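Local coordinates for 4-aminobutyrate transaminase (Acinetobacter baumannii, PDB 6WOP), which probably catalyses transfer of the amino group of 4-aminobutyrate to 2-oxoglutarate, as a class-III aminotransferase dependent on pyridoxal 5'-phosphate, at residues Phe144-Met147 with Ala148-Gly151; Val205-Pro208 with Val209-Glu212; Thr398-Ala401 with Glu402-Arg405; Cys322-Ala325 with Asn326-Gly329; Val281-Ala284 with Glu285-Asp288. All blocks are in the same frame, centred on the assembly; numbering follows the deposited sequence.

Overall arrangement
The five contacts illustrate how short-range bonding adapts to its place in one fold. Contacts 1 and 2 lie in the buried core, about 13 Å apart between centres, and touch where M149 meets V205; the first closes a helix, the second a turn at a strand end. Contacts 2 and 5 belong to the same seven-stranded sheet, but contact 5 is partly exposed. Contacts 3 and 4, also only partly buried, lie near the starts of neighbouring helices 401-416 and 321-342 and touch, R324 NH1 bonding to I399 O. Contacts 1 and 5 both reach a second subunit. Contact 1 is mostly methionine packing, contact 2 a buried carboxylate with waters, contact 4 two water bridges and contact 5 a salt bridge.

Contact 1. Residues Phe144-Met147 with Ala148-Gly151; sequences FMTM and AMTG
F144-M147 and A148-G151 form one short helix and its exit: A148 N bonds to F144 O, M149 N to M145 O (3.0 Å each) and T150 N to T146 O (2.9 Å), after which T150 leaves helical geometry. On the side of the helix that meets helix 112-127, CG of M145 meets SD of M149 at 4.1 Å, the two thioether chains passing at a slant. M145 has CG anti to its own backbone N (chi1 -179°), whereas M149 has CG beside its N, which also brings that CG to 3.3 Å from M145 O. Both methionines also pack on V167. Within the first segment, CE of M147 sits over one face of the F144 ring, near its rim. The last turn is closed by T150. With OG1 next to its backbone N (chi1 -69°), the hydroxyl donates to T146 O at 2.8 Å, and it accepts from H140 N. The two donors of T150 reach T146 O from opposite faces of the carbonyl plane. The helix is the connection of a beta-alpha-beta unit between strands 131-135 and 167-170, and its start faces a second subunit, where E117 of that subunit bonds to F144 N. Beyond the double grip on T146 O, the carbonyl oxygens of M147 and T150 come within 3.1 Å of each other. K157 NZ bonds to both, so its probable positive charge would ease the repulsion between two carbonyl oxygens that cannot bond each other.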
# COMPACT_ATOMS: atom_id res chain seq x y z
N PHE A 144 -2.97 -11.80 -4.48
CA PHE A 144 -3.05 -10.34 -4.55
C PHE A 144 -1.82 -9.80 -5.24
O PHE A 144 -1.94 -8.99 -6.16
CB PHE A 144 -3.22 -9.78 -3.15
CG PHE A 144 -4.63 -9.79 -2.72
CD1 PHE A 144 -5.46 -8.76 -3.13
CD2 PHE A 144 -5.16 -10.86 -1.97
CE1 PHE A 144 -6.84 -8.78 -2.77
CE2 PHE A 144 -6.47 -10.88 -1.61
CZ PHE A 144 -7.33 -9.82 -2.00
N MET A 145 -0.62 -10.33 -4.91
CA MET A 145 0.52 -9.75 -5.62
C MET A 145 0.53 -10.14 -7.10
O MET A 145 0.87 -9.30 -7.96
CB MET A 145 1.84 -10.17 -4.98
CG MET A 145 3.10 -9.59 -5.64
SD MET A 145 2.93 -7.77 -6.00
CE MET A 145 3.97 -6.97 -4.84
N THR A 146 0.26 -11.43 -7.45
CA THR A 146 0.30 -11.76 -8.86
C THR A 146 -0.90 -11.18 -9.62
O THR A 146 -0.80 -10.97 -10.84
CB THR A 146 0.47 -13.31 -9.07
OG1 THR A 146 -0.55 -14.04 -8.36
CG2 THR A 146 1.82 -13.74 -8.45
N MET A 147 -2.02 -10.90 -8.95
CA MET A 147 -3.09 -10.19 -9.65
C MET A 147 -2.65 -8.77 -10.00
O MET A 147 -3.01 -8.25 -11.06
CB MET A 147 -4.36 -10.07 -8.77
CG MET A 147 -5.22 -11.26 -8.81
SD MET A 147 -6.78 -10.81 -7.88
CE MET A 147 -6.31 -10.94 -6.17
N ALA A 148 -1.97 -8.11 -9.07
CA ALA A 148 -1.47 -6.76 -9.36
C ALA A 148 -0.49 -6.80 -10.52
O ALA A 148 -0.51 -5.95 -11.39
CB ALA A 148 -0.77 -6.17 -8.10
N MET A 149 0.35 -7.82 -10.57
CA MET A 149 1.30 -7.96 -11.68
C MET A 149 0.59 -8.25 -13.00
O MET A 149 1.02 -7.76 -14.06
CB MET A 149 2.28 -9.10 -11.33
CG MET A 149 3.22 -8.67 -10.22
SD MET A 149 4.21 -10.12 -9.59
CE MET A 149 5.29 -10.38 -11.03
N THR A 150 -0.46 -9.08 -12.95
CA THR A 150 -1.26 -9.39 -14.13
C THR A 150 -1.84 -8.11 -14.73
O THR A 150 -2.43 -7.29 -14.00
CB THR A 150 -2.37 -10.38 -13.70
OG1 THR A 150 -1.72 -11.64 -13.40
CG2 THR A 150 -3.46 -10.54 -14.79
N GLY A 151 -1.71 -7.98 -16.07
CA GLY A 151 -2.02 -6.72 -16.75
C GLY A 151 -3.37 -6.80 -17.42
O GLY A 151 -3.53 -6.43 -18.58

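Contact 2. Residues Val205-Pro208 with Val209-Glu212; sequences VLEP and VQGE
E207 and Q210 lie with CA atoms 5.0 Å apart, because the chain leaves strand 201-206 and reverses tightly through P208 and V209 without an E207-Q210 backbone bond to close the turn. This is the end of a parallel strand in the mixed seven-stranded sheet of the large domain of fold-type I aminotransferases, and the segment beyond it pairs, weakly, with strand 216-217. The side chain of E207 ties the two arms of the reversal together. Its CG lies beside the backbone N (chi1 -65°) and the chain then runs extended, so that the carboxylate reaches the backbone of the second segment at G211. There OE2 accepts from G211 N at 2.8 Å, the donor standing 46° out of the carboxylate plane. The same oxygen takes a bond from one water at 2.7 Å; a second water, donating to V209 O, also lies near OE2, but its distance to OE2 is too short in the model to rely on. CB of E207 packs 3.7 Å from CA of Q210. The side chain of Q210 crosses that of E207 at about a right angle, and its CG lies 4.1 Å from E207 OE1. Beyond that crossing the amide of Q210 is tied elsewhere, OE1 to N216 and NE2 to the carbonyl of G136, while F139 N bonds to E207 OE1. The carboxylate is therefore fixed on both oxygens. A further water, near OE1, accepts from E207 N at 3.1 Å and from Q210 NE2 at 3.2 Å, and donates to E207 OE1 at 2.9 Å.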
# COMPACT_ATOMS: atom_id res chain seq x y z
N VAL A 205 9.54 -8.07 -14.85
CA VAL A 205 9.05 -9.44 -15.04
C VAL A 205 8.24 -9.51 -16.31
O VAL A 205 7.28 -8.74 -16.48
CB VAL A 205 8.18 -9.89 -13.85
CG1 VAL A 205 7.75 -11.41 -14.10
CG2 VAL A 205 8.97 -9.65 -12.55
N LEU A 206 8.57 -10.47 -17.18
CA LEU A 206 7.82 -10.59 -18.42
C LEU A 206 7.78 -12.03 -18.90
O LEU A 206 8.73 -12.79 -18.71
CB LEU A 206 8.39 -9.71 -19.53
CG LEU A 206 9.56 -10.29 -20.29
CD1 LEU A 206 9.78 -9.42 -21.51
CD2 LEU A 206 10.75 -10.30 -19.43
N GLU A 207 6.72 -12.34 -19.60
CA GLU A 207 6.64 -13.62 -20.32
C GLU A 207 7.38 -13.48 -21.64
O GLU A 207 7.03 -12.59 -22.44
CB GLU A 207 5.17 -13.95 -20.58
CG GLU A 207 4.34 -14.22 -19.32
CD GLU A 207 2.88 -14.00 -19.58
OE1 GLU A 207 2.40 -12.83 -19.36
OE2 GLU A 207 2.22 -14.98 -20.03
N PRO A 208 8.40 -14.31 -21.93
CA PRO A 208 9.00 -14.28 -23.28
C PRO A 208 7.98 -14.51 -24.38
O PRO A 208 8.17 -14.04 -25.50
CB PRO A 208 10.05 -15.41 -23.29
CG PRO A 208 10.19 -15.89 -21.89
CD PRO A 208 8.98 -15.37 -21.06
N VAL A 209 6.89 -15.24 -24.11
CA VAL A 209 5.75 -15.31 -25.03
C VAL A 209 4.51 -15.08 -24.17
O VAL A 209 4.13 -15.95 -23.38
CB VAL A 209 5.64 -16.68 -25.75
CG1 VAL A 209 4.55 -16.58 -26.76
CG2 VAL A 209 6.98 -17.12 -26.47
N GLN A 210 3.85 -13.92 -24.28
CA GLN A 210 2.71 -13.72 -23.37
C GLN A 210 1.66 -14.77 -23.67
O GLN A 210 1.38 -15.06 -24.82
CB GLN A 210 2.06 -12.35 -23.56
CG GLN A 210 2.94 -11.24 -23.12
CD GLN A 210 2.18 -9.93 -23.10
OE1 GLN A 210 1.49 -9.54 -24.11
NE2 GLN A 210 2.32 -9.21 -21.99
N GLY A 211 1.08 -15.34 -22.61
CA GLY A 211 0.21 -16.51 -22.73
C GLY A 211 -1.25 -16.10 -22.88
O GLY A 211 -1.77 -15.93 -23.98
N GLU A 212 -1.92 -15.91 -21.75
CA GLU A 212 -3.29 -15.40 -21.79
C GLU A 212 -3.38 -14.11 -22.60
O GLU A 212 -4.44 -13.83 -23.17
CB GLU A 212 -3.79 -15.19 -20.36
CG GLU A 212 -3.52 -16.36 -19.41
CD GLU A 212 -4.16 -17.72 -19.83
OE1 GLU A 212 -5.36 -17.74 -20.21
OE2 GLU A 212 -3.47 -18.75 -19.75
O HOH W 1 4.15 -10.58 -19.82
O HOH W 2 3.09 -17.04 -20.98
O HOH W 3 -0.09 -16.30 -19.42

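Contact 3. Residues Thr398-Ala401 with Glu402-Arg405; sequences TIPA and EQFR
E402 turns back on P400: its CG sits between the backbone N and the carbonyl carbon (chi1 69°), and a sharp bend at CB-CG lays the carboxyl carbon CD 3.6 Å from P400 CB. Q403 does the reverse, with CG anti to N and an extended chain lying alongside the proline ring. Its OE1 comes to 3.5 Å from P400 CD and 3.7 Å from I399 CG1, while NE2 is bonded to T35. The motif is a helix start: P400 is the N-cap of helix 401-416, and its carbonyl takes a weak bond from Q403 N and a nearly straight one (170°) from F404 N at 3.0 Å. F404 then presents its CB to CG2 of I399 at 3.9 Å, the two side chains crossing at about a right angle. I399 thus packs against the first turn, with L328 on it as well, while the phenyl ring makes an edge-to-face contact with Y395. R405 N bonds to A401 O, an oxygen less surely placed. The side chain of R405 runs too close to it in the model, leaving its course doubtful; as placed, the guanidinium has A401 CB over one face, and NE forms a salt bridge with E331 of helix 321-342.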
# COMPACT_ATOMS: atom_id res chain seq x y z
N THR A 398 2.92 -34.57 -27.98
CA THR A 398 2.87 -36.01 -28.27
C THR A 398 1.66 -36.39 -29.15
O THR A 398 1.44 -37.59 -29.39
CB THR A 398 2.78 -36.76 -26.94
OG1 THR A 398 1.68 -36.24 -26.17
CG2 THR A 398 4.06 -36.59 -26.09
N ILE A 399 0.85 -35.43 -29.59
CA ILE A 399 -0.38 -35.78 -30.34
C ILE A 399 -0.02 -36.60 -31.59
O ILE A 399 0.95 -36.27 -32.30
CB ILE A 399 -1.18 -34.49 -30.68
CG1 ILE A 399 -2.50 -34.89 -31.35
CG2 ILE A 399 -0.40 -33.54 -31.61
CD1 ILE A 399 -3.46 -33.71 -31.48
N PRO A 400 -0.70 -37.70 -31.89
CA PRO A 400 -0.38 -38.44 -33.12
C PRO A 400 -0.58 -37.55 -34.32
O PRO A 400 -1.57 -36.83 -34.38
CB PRO A 400 -1.38 -39.59 -33.10
CG PRO A 400 -1.69 -39.81 -31.57
CD PRO A 400 -1.77 -38.34 -31.11
N ALA A 401 0.30 -37.66 -35.32
CA ALA A 401 0.26 -36.74 -36.47
C ALA A 401 -1.09 -36.84 -37.19
O ALA A 401 -1.64 -35.83 -37.65
CB ALA A 401 1.43 -37.07 -37.41
N GLU A 402 -1.67 -38.05 -37.26
CA GLU A 402 -2.94 -38.23 -37.97
C GLU A 402 -4.12 -37.62 -37.22
O GLU A 402 -5.06 -37.14 -37.85
CB GLU A 402 -3.19 -39.73 -38.23
CG GLU A 402 -3.48 -40.57 -37.00
CD GLU A 402 -2.22 -41.15 -36.29
OE1 GLU A 402 -1.06 -40.72 -36.58
OE2 GLU A 402 -2.41 -42.06 -35.46
N GLN A 403 -4.07 -37.60 -35.89
CA GLN A 403 -5.11 -36.96 -35.10
C GLN A 403 -4.96 -35.43 -35.12
O GLN A 403 -5.95 -34.69 -35.19
CB GLN A 403 -5.06 -37.48 -33.68
CG GLN A 403 -6.23 -37.01 -32.83
CD GLN A 403 -6.15 -37.49 -31.37
OE1 GLN A 403 -5.10 -37.45 -30.74
NE2 GLN A 403 -7.28 -37.86 -30.84
N PHE A 404 -3.72 -34.94 -35.11
CA PHE A 404 -3.47 -33.52 -35.30
C PHE A 404 -4.04 -33.04 -36.64
O PHE A 404 -4.70 -31.99 -36.71
CB PHE A 404 -1.96 -33.29 -35.22
CG PHE A 404 -1.50 -31.81 -35.37
CD1 PHE A 404 -1.71 -30.89 -34.33
CD2 PHE A 404 -0.73 -31.43 -36.47
CE1 PHE A 404 -1.22 -29.61 -34.42
CE2 PHE A 404 -0.23 -30.13 -36.55
CZ PHE A 404 -0.48 -29.25 -35.53
N ARG A 405 -3.83 -33.84 -37.68
CA ARG A 405 -4.32 -33.49 -39.01
C ARG A 405 -5.84 -33.39 -39.01
O ARG A 405 -6.41 -32.48 -39.61
CB ARG A 405 -3.86 -34.53 -40.04
CG ARG A 405 -2.38 -34.86 -39.97
CD ARG A 405 -1.66 -34.45 -41.25
NE ARG A 405 -0.21 -34.55 -41.12
CZ ARG A 405 0.47 -35.69 -41.21
NH1 ARG A 405 -0.17 -36.83 -41.43
NH2 ARG A 405 1.79 -35.69 -41.08

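Contact 4. Residues Cys322-Ala325 with Asn326-Gly329; sequences CDRA and NELG
R324 and L328 meet one turn apart on helix 321-342, and the shape of the arginine decides how. Its CG lies beside the backbone N, and bends at chi2 (-140°) and chi3 (84°) carry the guanidinium forward along the helix to the leucine. As a result L328 CD1 stands over one face of the guanidinium, toward the rim, 3.9 Å from NH1, and CD2 is 3.6 Å from NH2. NH1 is also bonded to I399 O, which helps fix the flat group. R324 and E327 carry opposite charges but make no salt bridge: NE and OE1 are 4.5 Å apart, and a water joins them, accepting from NE at 2.9 Å and donating to OE1 at 2.7 Å. A second water links D323 OD1 (2.7 Å) with N326 ND2 (3.1 Å), whose amide also bonds weakly to G250 O. Underneath, four backbone bonds from C322 O-N326 N to A325 O-G329 N keep the helix regular, and A325 O has a further donor in S355 OG. Around this turn, R324 and L328 face A401 and F404 of helix 401-416, A325 rests on L397, and C322 packs on A247, while D323 and E327 lie on the exposed side.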
# COMPACT_ATOMS: atom_id res chain seq x y z
N CYS A 322 10.95 -31.15 -28.42
CA CYS A 322 11.27 -29.83 -29.00
C CYS A 322 11.16 -29.87 -30.52
O CYS A 322 10.52 -29.00 -31.13
CB CYS A 322 12.68 -29.38 -28.57
SG CYS A 322 12.64 -28.52 -26.92
N ASP A 323 11.76 -30.88 -31.15
CA ASP A 323 11.65 -31.00 -32.60
C ASP A 323 10.20 -31.20 -33.04
O ASP A 323 9.77 -30.61 -34.04
CB ASP A 323 12.48 -32.18 -33.12
CG ASP A 323 13.97 -31.92 -33.09
OD1 ASP A 323 14.43 -30.76 -33.12
OD2 ASP A 323 14.68 -32.93 -33.05
N ARG A 324 9.44 -32.04 -32.33
CA ARG A 324 8.03 -32.21 -32.67
C ARG A 324 7.26 -30.89 -32.56
O ARG A 324 6.37 -30.62 -33.38
CB ARG A 324 7.37 -33.27 -31.81
CG ARG A 324 7.70 -34.67 -32.29
CD ARG A 324 6.53 -35.65 -32.23
NE ARG A 324 5.66 -35.57 -33.41
CZ ARG A 324 4.32 -35.54 -33.35
NH1 ARG A 324 3.69 -35.57 -32.13
NH2 ARG A 324 3.63 -35.42 -34.51
N ALA A 325 7.59 -30.08 -31.54
CA ALA A 325 6.94 -28.77 -31.40
C ALA A 325 7.17 -27.92 -32.64
O ALA A 325 6.25 -27.25 -33.14
CB ALA A 325 7.47 -28.03 -30.16
N ASN A 326 8.40 -27.92 -33.15
CA ASN A 326 8.65 -27.13 -34.36
C ASN A 326 7.90 -27.68 -35.56
O ASN A 326 7.34 -26.92 -36.36
CB ASN A 326 10.15 -27.04 -34.63
CG ASN A 326 10.83 -26.14 -33.62
OD1 ASN A 326 10.24 -25.17 -33.16
ND2 ASN A 326 12.07 -26.47 -33.25
N GLU A 327 7.90 -29.01 -35.72
CA GLU A 327 7.22 -29.66 -36.85
C GLU A 327 5.71 -29.46 -36.81
O GLU A 327 5.09 -29.15 -37.83
CB GLU A 327 7.52 -31.17 -36.90
CG GLU A 327 8.94 -31.48 -37.21
CD GLU A 327 9.40 -32.87 -36.76
OE1 GLU A 327 8.56 -33.75 -36.33
OE2 GLU A 327 10.64 -33.05 -36.81
N LEU A 328 5.09 -29.74 -35.67
CA LEU A 328 3.66 -29.51 -35.56
C LEU A 328 3.33 -28.02 -35.73
O LEU A 328 2.35 -27.65 -36.40
CB LEU A 328 3.15 -30.03 -34.21
CG LEU A 328 3.13 -31.53 -33.91
CD1 LEU A 328 2.99 -31.74 -32.42
CD2 LEU A 328 2.00 -32.22 -34.60
N GLY A 329 4.09 -27.13 -35.08
CA GLY A 329 3.79 -25.72 -35.26
C GLY A 329 3.88 -25.28 -36.71
O GLY A 329 3.06 -24.50 -37.19
O HOH W 4 13.67 -28.72 -34.66
O HOH W 5 5.92 -34.35 -36.01

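Contact 5. Residues Val281-Ala284 with Glu285-Asp288; sequences VGRA and EVMD
V281 begins this step from strand to helix, its carbonyl carbon resting 4.2 Å from the sulfur of M287. G282, fully extended, offers only backbone to the methionine: SD lies 3.8 Å from its N and CG 3.6 Å from its O. Bends at chi2 and chi3 fold M287 back toward the strand to reach it. R283 supplies the polar side of the contact. It is the N-cap of helix 284-287, and its carbonyl accepts a weak bond from V286 N and an almost straight one (175°) from M287 N at 2.9 Å. Its side chain bends at chi3 (44°), running side by side with E285, and NH2 forms a salt bridge with OE1 at 2.7 Å, the two flat groups being 51° apart. V286 CG2 covers one guanidinium face, 3.5 Å from NH1. That nitrogen has a second acidic partner in D263, and Y126 OH bonds to E285 OE1, so each charged group has two partners. A284 O closes the turn by accepting from D288 N at 2.9 Å. Strand 278-283 lies between strands 104-109 and 264-267, with helix 112-127 packed against V286 and M287, while the carboxylate of D288 forms a salt bridge with K105 and its carbonyl O accepts from R18 of a second subunit.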
# COMPACT_ATOMS: atom_id res chain seq x y z
N VAL A 281 14.21 -21.16 -10.99
CA VAL A 281 15.63 -21.43 -11.16
C VAL A 281 16.32 -20.09 -11.39
O VAL A 281 15.71 -19.20 -11.99
CB VAL A 281 15.89 -22.44 -12.30
CG1 VAL A 281 15.29 -21.95 -13.68
CG2 VAL A 281 17.40 -22.80 -12.40
N GLY A 282 17.55 -19.94 -10.92
CA GLY A 282 18.22 -18.69 -11.24
C GLY A 282 19.65 -18.63 -10.75
O GLY A 282 20.19 -19.60 -10.24
N ARG A 283 20.25 -17.43 -10.87
CA ARG A 283 21.64 -17.29 -10.47
C ARG A 283 21.78 -17.68 -9.01
O ARG A 283 20.97 -17.29 -8.18
CB ARG A 283 22.12 -15.84 -10.71
CG ARG A 283 22.05 -15.37 -12.17
CD ARG A 283 22.21 -13.81 -12.24
NE ARG A 283 23.27 -13.41 -11.36
CZ ARG A 283 23.33 -12.24 -10.74
NH1 ARG A 283 22.37 -11.32 -10.93
NH2 ARG A 283 24.37 -11.99 -9.95
N ALA A 284 22.78 -18.50 -8.70
CA ALA A 284 22.91 -19.01 -7.32
C ALA A 284 22.89 -17.90 -6.27
O ALA A 284 22.28 -18.04 -5.20
CB ALA A 284 24.21 -19.81 -7.17
N GLU A 285 23.65 -16.81 -6.50
CA GLU A 285 23.79 -15.81 -5.45
C GLU A 285 22.51 -15.02 -5.30
O GLU A 285 22.20 -14.55 -4.19
CB GLU A 285 24.98 -14.88 -5.71
CG GLU A 285 24.80 -13.96 -6.90
CD GLU A 285 25.99 -12.96 -7.01
OE1 GLU A 285 25.87 -11.88 -7.65
OE2 GLU A 285 27.05 -13.25 -6.42
N VAL A 286 21.69 -14.99 -6.34
CA VAL A 286 20.36 -14.36 -6.21
C VAL A 286 19.41 -15.28 -5.45
O VAL A 286 18.76 -14.86 -4.49
CB VAL A 286 19.81 -14.01 -7.62
CG1 VAL A 286 18.32 -13.52 -7.55
CG2 VAL A 286 20.73 -13.02 -8.29
N MET A 287 19.37 -16.56 -5.83
CA MET A 287 18.53 -17.53 -5.14
C MET A 287 18.88 -17.68 -3.67
O MET A 287 17.99 -17.95 -2.86
CB MET A 287 18.64 -18.91 -5.83
CG MET A 287 18.19 -18.90 -7.30
SD MET A 287 16.39 -18.74 -7.46
CE MET A 287 15.84 -20.34 -6.74
N ASP A 288 20.15 -17.54 -3.30
CA ASP A 288 20.57 -17.71 -1.91
C ASP A 288 20.28 -16.47 -1.05
O ASP A 288 20.69 -16.46 0.12
CB ASP A 288 22.08 -18.00 -1.81
CG ASP A 288 22.36 -19.48 -1.91
OD1 ASP A 288 21.47 -20.27 -1.54
OD2 ASP A 288 23.46 -19.84 -2.37